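Local coordinates for protein IclR family transcriptional regulator (Brucella abortus, PDB 5WHM) that represses transcription as an IclR-type regulator, binding DNA through a helix-turn-helix domain and probably sensing small effectors through its C-terminal domain, at residues C[122-134]-C[145-159]. Residues are numbered along the deposited sequence; the frame is centred on the assembly and turned at random.
Sequences AARDRLSMVYLDV and RQIGSTLPLAGSSVG. With ACY (acetic acid), chain J.
Tyr131 lies against the 145-159 segment along much of its ring: CE1 meets Leu151 CD1 at 3.5 Å, while CE2, the other ring carbon next to CZ, touches Arg145 CB at 3.6 Å. The guanidinium of Arg145 stands nearly perpendicular to the ring, 84° between planes, and Leu151 CD2 sits above one guanidinium face, toward its rim; any cation-pi attraction is long and weak, and the arginine meets the ring mainly through CB and CD. Asp133, bound to Arg101, also forms a salt bridge with Arg145 of the second subunit. Further along, the flexible side chain of selenomethionine Met129 folds back on itself (chi2 -53°), bringing SE to 3.5 Å from Leu153 CD1 and laying CG against Gly159 CA; glycine suits this place because a CB would collide with Leu153 O. On the opposite sheet face, Val130 and Thr150 run side by side, their CG2 methyls 3.8 Å apart, as suits beta-branched residues in strands.

Beneath these side chains, strand 150-152 pairs antiparallel with strand 128-131 at one edge of the six-stranded antiparallel sheet of the GAF-like IclR C-terminal domain. Met129 N donates to Leu151 O almost straight (172°), Leu151 N returns a bond to Met129 O, and Tyr131 N reaches Ser149 O. A type II turn from Gln146 to Ser149 then brings Gly148 N to Tyr131 O; glycine fits its positive phi, and Ser149 OG steadies the turn by donating to Gln146 O at 2.6 Å.

Beyond the strand, Ser156 caps helix 157-165, its OG accepting from Gly159 N and donating to Pro152 O. An acetate, probably from the crystallisation liquor, binds at this helix start through Ser157 N and OG, Val158 N and Asn234. Asn234 also holds Tyr131 OH, joining the tyrosine to the acetate site.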
loop_
_atom_site.group_PDB
_atom_site.type_symbol
_atom_site.label_atom_id
_atom_site.label_comp_id
_atom_site.label_asym_id
_atom_site.label_seq_id
_atom_site.Cartn_x
_atom_site.Cartn_y
_atom_site.Cartn_z
ATOM N N ALA C 122 13.045 5.180 -5.223
ATOM C CA ALA C 122 12.603 3.821 -5.523
ATOM C C ALA C 122 13.520 2.815 -4.841
ATOM O O ALA C 122 14.665 3.127 -4.508
ATOM C CB ALA C 122 12.587 3.550 -7.039
ATOM N N ALA C 123 13.005 1.592 -4.642
ATOM C CA ALA C 123 13.824 0.466 -4.200
ATOM C C ALA C 123 13.324 -0.804 -4.892
ATOM O O ALA C 123 12.191 -0.867 -5.386
ATOM C CB ALA C 123 13.783 0.294 -2.667
ATOM N N ARG C 124 14.181 -1.817 -4.924
ATOM C CA ARG C 124 13.889 -3.018 -5.689
ATOM C C ARG C 124 12.968 -3.962 -4.920
ATOM O O ARG C 124 13.112 -4.129 -3.704
ATOM C CB ARG C 124 15.183 -3.747 -6.034
ATOM C CG ARG C 124 14.961 -4.990 -6.874
ATOM C CD ARG C 124 16.288 -5.625 -7.299
ATOM N NE ARG C 124 16.993 -6.239 -6.172
ATOM C CZ ARG C 124 16.805 -7.494 -5.765
ATOM N NH1 ARG C 124 15.914 -8.279 -6.365
ATOM N NH2 ARG C 124 17.498 -7.962 -4.744
ATOM N N ASP C 125 12.033 -4.589 -5.643
ATOM C CA ASP C 125 11.307 -5.779 -5.169
ATOM C C ASP C 125 11.307 -6.789 -6.315
ATOM O O ASP C 125 10.687 -6.543 -7.359
ATOM C CB ASP C 125 9.866 -5.454 -4.700
ATOM C CG ASP C 125 9.052 -6.744 -4.328
ATOM O OD1 ASP C 125 8.155 -7.170 -5.091
ATOM O OD2 ASP C 125 9.333 -7.352 -3.266
ATOM N N ARG C 126 12.037 -7.896 -6.125
ATOM C CA ARG C 126 12.268 -8.955 -7.110
ATOM C C ARG C 126 12.867 -8.374 -8.382
ATOM O O ARG C 126 14.006 -7.904 -8.356
ATOM C CB ARG C 126 10.995 -9.754 -7.419
ATOM C CG ARG C 126 10.595 -10.651 -6.275
ATOM C CD ARG C 126 9.665 -11.757 -6.724
ATOM N NE ARG C 126 9.111 -12.398 -5.551
ATOM C CZ ARG C 126 8.255 -13.406 -5.584
ATOM N NH1 ARG C 126 7.831 -13.902 -6.745
ATOM N NH2 ARG C 126 7.827 -13.906 -4.446
ATOM N N LEU C 127 12.117 -8.381 -9.487
ATOM C CA LEU C 127 12.638 -7.877 -10.759
ATOM C C LEU C 127 12.030 -6.527 -11.149
ATOM O O LEU C 127 12.020 -6.173 -12.334
ATOM C CB LEU C 127 12.418 -8.917 -11.866
ATOM C CG LEU C 127 13.041 -10.305 -11.625
ATOM C CD1 LEU C 127 12.541 -11.373 -12.619
ATOM C CD2 LEU C 127 14.565 -10.232 -11.658
ATOM N N SER C 128 11.530 -5.757 -10.173
ATOM C CA SER C 128 10.950 -4.444 -10.418
ATOM C C SER C 128 11.508 -3.421 -9.428
ATOM O O SER C 128 12.022 -3.767 -8.362
ATOM C CB SER C 128 9.407 -4.484 -10.306
ATOM O OG SER C 128 8.831 -5.336 -11.294
HETATM N N MSE C 129 11.419 -2.152 -9.813
HETATM C CA MSE C 129 11.679 -1.011 -8.932
HETATM C C MSE C 129 10.334 -0.478 -8.473
HETATM O O MSE C 129 9.433 -0.310 -9.283
HETATM C CB MSE C 129 12.484 0.086 -9.670
HETATM C CG MSE C 129 13.894 -0.354 -10.132
HETATM SE SE MSE C 129 15.001 -1.120 -8.701
HETATM C CE MSE C 129 15.240 0.487 -7.635
ATOM N N VAL C 130 10.176 -0.259 -7.166
ATOM C CA VAL C 130 8.934 0.217 -6.571
ATOM C C VAL C 130 9.138 1.671 -6.155
ATOM O O VAL C 130 10.042 1.970 -5.373
ATOM C CB VAL C 130 8.551 -0.638 -5.344
ATOM C CG1 VAL C 130 7.207 -0.192 -4.780
ATOM C CG2 VAL C 130 8.540 -2.136 -5.721
ATOM N N TYR C 131 8.257 2.553 -6.603
ATOM C CA TYR C 131 8.329 3.968 -6.211
ATOM C C TYR C 131 7.876 4.165 -4.751
ATOM O O TYR C 131 6.727 3.862 -4.406
ATOM C CB TYR C 131 7.444 4.776 -7.147
ATOM C CG TYR C 131 8.137 5.289 -8.408
ATOM C CD1 TYR C 131 9.376 4.807 -8.810
ATOM C CD2 TYR C 131 7.566 6.303 -9.141
ATOM C CE1 TYR C 131 10.006 5.311 -9.952
ATOM C CE2 TYR C 131 8.177 6.808 -10.261
ATOM C CZ TYR C 131 9.388 6.307 -10.672
ATOM O OH TYR C 131 9.962 6.862 -11.801
ATOM N N LEU C 132 8.760 4.705 -3.907
ATOM C CA LEU C 132 8.442 5.030 -2.517
ATOM C C LEU C 132 7.959 6.461 -2.349
ATOM O O LEU C 132 7.186 6.756 -1.414
ATOM C CB LEU C 132 9.681 4.824 -1.637
ATOM C CG LEU C 132 10.452 3.531 -1.923
ATOM C CD1 LEU C 132 11.780 3.446 -1.136
ATOM C CD2 LEU C 132 9.535 2.353 -1.578
ATOM N N ASP C 133 8.396 7.352 -3.236
ATOM C CA ASP C 133 8.036 8.754 -3.163
ATOM C C ASP C 133 8.287 9.356 -4.543
ATOM O O ASP C 133 9.160 8.887 -5.288
ATOM C CB ASP C 133 8.809 9.519 -2.066
ATOM C CG ASP C 133 8.054 10.770 -1.610
ATOM O OD1 ASP C 133 8.544 11.520 -0.749
ATOM O OD2 ASP C 133 6.923 11.002 -2.104
ATOM N N VAL C 134 7.453 10.323 -4.903
ATOM C CA VAL C 134 7.506 11.018 -6.186
ATOM C C VAL C 134 7.147 12.466 -5.915
ATOM O O VAL C 134 6.147 12.748 -5.245
ATOM C CB VAL C 134 6.522 10.467 -7.242
ATOM C CG1 VAL C 134 6.757 11.170 -8.598
ATOM C CG2 VAL C 134 6.617 8.992 -7.387
ATOM N N ARG C 145 3.433 9.350 -11.408
ATOM C CA ARG C 145 3.474 7.920 -11.114
ATOM C C ARG C 145 3.167 7.703 -9.632
ATOM O O ARG C 145 3.481 8.538 -8.779
ATOM C CB ARG C 145 4.825 7.309 -11.500
ATOM C CG ARG C 145 5.042 7.284 -13.035
ATOM C CD ARG C 145 6.145 6.347 -13.489
ATOM N NE ARG C 145 5.908 4.956 -13.118
ATOM C CZ ARG C 145 5.170 4.097 -13.822
ATOM N NH1 ARG C 145 4.574 4.485 -14.948
ATOM N NH2 ARG C 145 5.025 2.842 -13.390
ATOM N N GLN C 146 2.519 6.599 -9.328
ATOM C CA GLN C 146 1.923 6.489 -8.010
ATOM C C GLN C 146 2.856 5.773 -7.018
ATOM O O GLN C 146 3.767 5.033 -7.389
ATOM C CB GLN C 146 0.585 5.752 -8.108
ATOM C CG GLN C 146 -0.434 6.423 -9.003
ATOM C CD GLN C 146 -0.967 7.686 -8.367
ATOM O OE1 GLN C 146 -1.575 7.625 -7.300
ATOM N NE2 GLN C 146 -0.720 8.842 -8.996
ATOM N N ILE C 147 2.578 5.984 -5.732
ATOM C CA ILE C 147 3.326 5.358 -4.650
ATOM C C ILE C 147 3.068 3.855 -4.701
ATOM O O ILE C 147 1.922 3.413 -4.573
ATOM C CB ILE C 147 2.883 5.944 -3.294
ATOM C CG1 ILE C 147 2.981 7.471 -3.320
ATOM C CG2 ILE C 147 3.690 5.359 -2.134
ATOM C CD1 ILE C 147 4.370 7.960 -3.542
ATOM N N GLY C 148 4.125 3.060 -4.846
ATOM C CA GLY C 148 3.961 1.626 -4.978
ATOM C C GLY C 148 3.816 1.117 -6.401
ATOM O O GLY C 148 3.777 -0.096 -6.591
ATOM N N SER C 149 3.710 2.002 -7.403
ATOM C CA SER C 149 3.809 1.572 -8.790
ATOM C C SER C 149 5.227 1.080 -9.048
ATOM O O SER C 149 6.164 1.424 -8.320
ATOM C CB SER C 149 3.491 2.717 -9.763
ATOM O OG SER C 149 4.426 3.775 -9.602
ATOM N N THR C 150 5.392 0.304 -10.118
ATOM C CA THR C 150 6.670 -0.328 -10.388
ATOM C C THR C 150 7.154 -0.013 -11.802
ATOM O O THR C 150 6.373 0.345 -12.684
ATOM C CB THR C 150 6.601 -1.840 -10.222
ATOM O OG1 THR C 150 5.630 -2.355 -11.135
ATOM C CG2 THR C 150 6.204 -2.230 -8.759
ATOM N N LEU C 151 8.455 -0.183 -11.996
ATOM C CA LEU C 151 9.123 -0.143 -13.290
ATOM C C LEU C 151 9.960 -1.400 -13.444
ATOM O O LEU C 151 10.570 -1.855 -12.475
ATOM C CB LEU C 151 10.049 1.077 -13.422
ATOM C CG LEU C 151 9.346 2.427 -13.561
ATOM C CD1 LEU C 151 10.160 3.559 -12.986
ATOM C CD2 LEU C 151 9.156 2.686 -15.011
ATOM N N PRO C 152 10.055 -1.944 -14.659
ATOM C CA PRO C 152 10.957 -3.082 -14.881
ATOM C C PRO C 152 12.407 -2.692 -14.625
ATOM O O PRO C 152 12.817 -1.543 -14.813
ATOM C CB PRO C 152 10.726 -3.446 -16.358
ATOM C CG PRO C 152 10.255 -2.141 -16.989
ATOM C CD PRO C 152 9.408 -1.490 -15.904
ATOM N N LEU C 153 13.194 -3.691 -14.236
ATOM C CA LEU C 153 14.579 -3.475 -13.835
ATOM C C LEU C 153 15.458 -3.044 -15.010
ATOM O O LEU C 153 16.175 -2.043 -14.926
ATOM C CB LEU C 153 15.114 -4.763 -13.202
ATOM C CG LEU C 153 15.967 -4.708 -11.940
ATOM C CD1 LEU C 153 15.284 -3.850 -10.928
ATOM C CD2 LEU C 153 16.231 -6.123 -11.386
ATOM N N ALA C 154 15.426 -3.786 -16.117
ATOM C CA ALA C 154 16.531 -3.721 -17.067
ATOM C C ALA C 154 16.517 -2.491 -17.978
ATOM O O ALA C 154 17.586 -2.090 -18.463
ATOM C CB ALA C 154 16.558 -4.992 -17.920
ATOM N N GLY C 155 15.357 -1.890 -18.231
ATOM C CA GLY C 155 15.288 -0.813 -19.205
ATOM C C GLY C 155 15.080 0.569 -18.611
ATOM O O GLY C 155 15.144 1.569 -19.336
ATOM N N SER C 156 14.827 0.639 -17.304
ATOM C CA SER C 156 14.603 1.905 -16.625
ATOM C C SER C 156 15.902 2.446 -16.048
ATOM O O SER C 156 16.773 1.694 -15.626
ATOM C CB SER C 156 13.578 1.767 -15.490
ATOM O OG SER C 156 14.020 0.845 -14.497
ATOM N N SER C 157 15.994 3.773 -15.967
ATOM C CA SER C 157 17.154 4.346 -15.306
ATOM C C SER C 157 17.244 3.885 -13.847
ATOM O O SER C 157 18.341 3.582 -13.350
ATOM C CB SER C 157 17.130 5.875 -15.438
ATOM O OG SER C 157 16.374 6.506 -14.425
ATOM N N VAL C 158 16.102 3.796 -13.149
ATOM C CA VAL C 158 16.155 3.411 -11.740
ATOM C C VAL C 158 16.651 1.976 -11.590
ATOM O O VAL C 158 17.458 1.689 -10.701
ATOM C CB VAL C 158 14.794 3.606 -11.044
ATOM C CG1 VAL C 158 14.626 5.056 -10.653
ATOM C CG2 VAL C 158 13.624 3.127 -11.918
ATOM N N GLY C 159 16.182 1.064 -12.451
ATOM C CA GLY C 159 16.635 -0.325 -12.372
ATOM C C GLY C 159 18.112 -0.489 -12.681
ATOM O O GLY C 159 18.805 -1.303 -12.058
HETATM C C ACY J . 13.239 5.616 -15.601
HETATM O O ACY J . 13.882 5.589 -14.519
HETATM O OXT ACY J . 13.700 5.232 -16.711
HETATM C CH3 ACY J . 11.828 6.133 -15.568
#